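Local coordinates for protein CT_858 (Chlamydia trachomatis, PDB 3DOR) that probably acts as a secreted serine-type endopeptidase, the chlamydial protease CPAF, with a peptidase family S41 region and a PDZ domain, at residues Lys289-Gly294 with Leu562-Gly567. Numbering follows the deposited sequence.
Sequences KSHKVG and LINNDG. With SO4 (sulfate ion), chain O.
Ile563, in the last turn of helix 549-564, lays both ends of its branched side chain against the imidazole of His291 on strand 290-297. Its CG2 methyl sits over one ring face, 4.0 Å from the ring centroid and 28° off the normal, a CH-pi contact centred nearest ND1 and CE1. The longer branch runs past the root of the ring, and its end, Ile563 CD1, comes to 3.6 Å from His291 CB. CG1 stands anti to the carbonyl carbon (chi1 -65°) and the chain runs on extended, which leaves the two methyls side by side along the CG-ND1-CE1 side of the ring. The two side chains run in opposite directions as they pass. Two residues along the strand, Val293 meets the same methyl, its CG2 4.1 Å from Ile563 CD1, and extends the apolar patch.

The polar rim of the imidazole is held from two sources. His291 ND1 hydrogen-bonds Glu332 OE1, a carboxylate likely to favour a proton on that nitrogen, while His291 NE2 lies 2.7 Å from a water oxygen. Asn564 ND2 donates to this same water over 2.8 Å, so a single water links strand to helix end where no direct hydrogen bond does; the amide itself approaches the ring obliquely. Together the bonds at both nitrogens should fix the ring's rotation beneath the isoleucine. Farther out, extended Lys289 donates from NZ to sulfate O4 at 2.7 Å, the ion probably coming from the crystallisation liquor.

Asn565, with positive phi, ends the helical run. Ile563 also touches Ala333 on the neighbouring parallel strand 333-337, placing the helix end over both strands of the mixed sheet in the S41 peptidase region, consistent with a ClpP/crotonase-clan fold.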
loop_
_atom_site.group_PDB
_atom_site.type_symbol
_atom_site.label_atom_id
_atom_site.label_comp_id
_atom_site.label_asym_id
_atom_site.label_seq_id
_atom_site.Cartn_x
_atom_site.Cartn_y
_atom_site.Cartn_z
ATOM N N LYS B 289 46.054 0.401 32.652
ATOM C CA LYS B 289 44.965 1.122 33.319
ATOM C C LYS B 289 43.624 0.660 32.742
ATOM O O LYS B 289 43.422 0.739 31.534
ATOM C CB LYS B 289 45.131 2.616 33.079
ATOM C CG LYS B 289 44.164 3.512 33.834
ATOM C CD LYS B 289 44.449 4.961 33.469
ATOM C CE LYS B 289 43.826 5.929 34.448
ATOM N NZ LYS B 289 44.071 7.336 34.024
ATOM N N SER B 290 42.712 0.181 33.585
ATOM C CA SER B 290 41.418 -0.298 33.085
ATOM C C SER B 290 40.289 0.713 33.150
ATOM O O SER B 290 40.188 1.487 34.097
ATOM C CB SER B 290 40.980 -1.565 33.820
ATOM O OG SER B 290 41.894 -2.618 33.569
ATOM N N HIS B 291 39.433 0.662 32.135
ATOM C CA HIS B 291 38.286 1.544 31.992
ATOM C C HIS B 291 37.046 0.707 31.703
ATOM O O HIS B 291 37.130 -0.306 31.013
ATOM C CB HIS B 291 38.494 2.486 30.805
ATOM C CG HIS B 291 39.671 3.397 30.943
ATOM N ND1 HIS B 291 39.669 4.492 31.781
ATOM C CD2 HIS B 291 40.883 3.385 30.338
ATOM C CE1 HIS B 291 40.832 5.117 31.684
ATOM N NE2 HIS B 291 41.584 4.466 30.816
ATOM N N LYS B 292 35.895 1.124 32.220
ATOM C CA LYS B 292 34.662 0.397 31.950
ATOM C C LYS B 292 34.087 0.995 30.675
ATOM O O LYS B 292 33.925 2.205 30.563
ATOM C CB LYS B 292 33.669 0.539 33.107
ATOM C CG LYS B 292 34.222 0.048 34.439
ATOM C CD LYS B 292 33.121 -0.434 35.374
ATOM C CE LYS B 292 32.177 0.674 35.758
ATOM N NZ LYS B 292 31.045 0.177 36.598
ATOM N N VAL B 293 33.801 0.147 29.702
ATOM C CA VAL B 293 33.277 0.636 28.437
ATOM C C VAL B 293 32.035 -0.107 27.983
ATOM O O VAL B 293 31.963 -1.330 28.060
ATOM C CB VAL B 293 34.361 0.540 27.331
ATOM C CG1 VAL B 293 33.797 1.007 25.989
ATOM C CG2 VAL B 293 35.580 1.388 27.728
ATOM N N GLY B 294 31.050 0.644 27.510
ATOM C CA GLY B 294 29.839 0.013 27.029
ATOM C C GLY B 294 29.956 -0.361 25.566
ATOM O O GLY B 294 30.710 0.265 24.809
ATOM N N LEU B 562 40.033 8.388 23.547
ATOM C CA LEU B 562 38.848 9.220 23.738
ATOM C C LEU B 562 38.644 9.482 25.229
ATOM O O LEU B 562 38.347 10.609 25.637
ATOM C CB LEU B 562 37.593 8.544 23.182
ATOM C CG LEU B 562 37.371 8.498 21.670
ATOM C CD1 LEU B 562 36.092 7.719 21.372
ATOM C CD2 LEU B 562 37.271 9.918 21.108
ATOM N N ILE B 563 38.790 8.436 26.044
ATOM C CA ILE B 563 38.617 8.595 27.480
ATOM C C ILE B 563 39.688 9.539 28.013
ATOM O O ILE B 563 39.387 10.427 28.803
ATOM C CB ILE B 563 38.689 7.235 28.217
ATOM C CG1 ILE B 563 37.512 6.355 27.779
ATOM C CG2 ILE B 563 38.632 7.448 29.731
ATOM C CD1 ILE B 563 37.467 4.997 28.430
ATOM N N ASN B 564 40.927 9.364 27.557
ATOM C CA ASN B 564 42.031 10.215 27.997
ATOM C C ASN B 564 41.781 11.683 27.691
ATOM O O ASN B 564 42.084 12.547 28.511
ATOM C CB ASN B 564 43.347 9.798 27.335
ATOM C CG ASN B 564 43.896 8.499 27.880
ATOM O OD1 ASN B 564 44.865 7.958 27.348
ATOM N ND2 ASN B 564 43.284 7.990 28.943
ATOM N N ASN B 565 41.239 11.957 26.507
ATOM C CA ASN B 565 40.957 13.325 26.092
ATOM C C ASN B 565 42.304 14.064 25.965
ATOM O O ASN B 565 42.458 15.192 26.435
ATOM C CB ASN B 565 40.051 13.974 27.146
ATOM C CG ASN B 565 39.137 15.037 26.571
ATOM O OD1 ASN B 565 38.833 15.044 25.377
ATOM N ND2 ASN B 565 38.670 15.930 27.432
ATOM N N ASP B 566 43.264 13.404 25.310
ATOM C CA ASP B 566 44.626 13.921 25.112
ATOM C C ASP B 566 44.962 14.389 23.691
ATOM O O ASP B 566 45.694 13.698 22.974
ATOM C CB ASP B 566 45.646 12.840 25.476
ATOM C CG ASP B 566 46.528 13.234 26.635
ATOM O OD1 ASP B 566 46.100 13.045 27.791
ATOM O OD2 ASP B 566 47.648 13.739 26.391
ATOM N N GLY B 567 44.461 15.555 23.288
ATOM C CA GLY B 567 44.757 16.060 21.954
ATOM C C GLY B 567 43.983 15.403 20.819
ATOM O O GLY B 567 42.799 15.089 20.961
HETATM S S SO4 O . 42.358 9.534 36.198
HETATM O O1 SO4 O . 43.318 8.784 37.093
HETATM O O2 SO4 O . 41.073 8.750 36.114
HETATM O O3 SO4 O . 42.059 10.906 36.755
HETATM O O4 SO4 O . 43.032 9.685 34.860
HETATM O O HOH W 1 43.629 5.257 29.228
#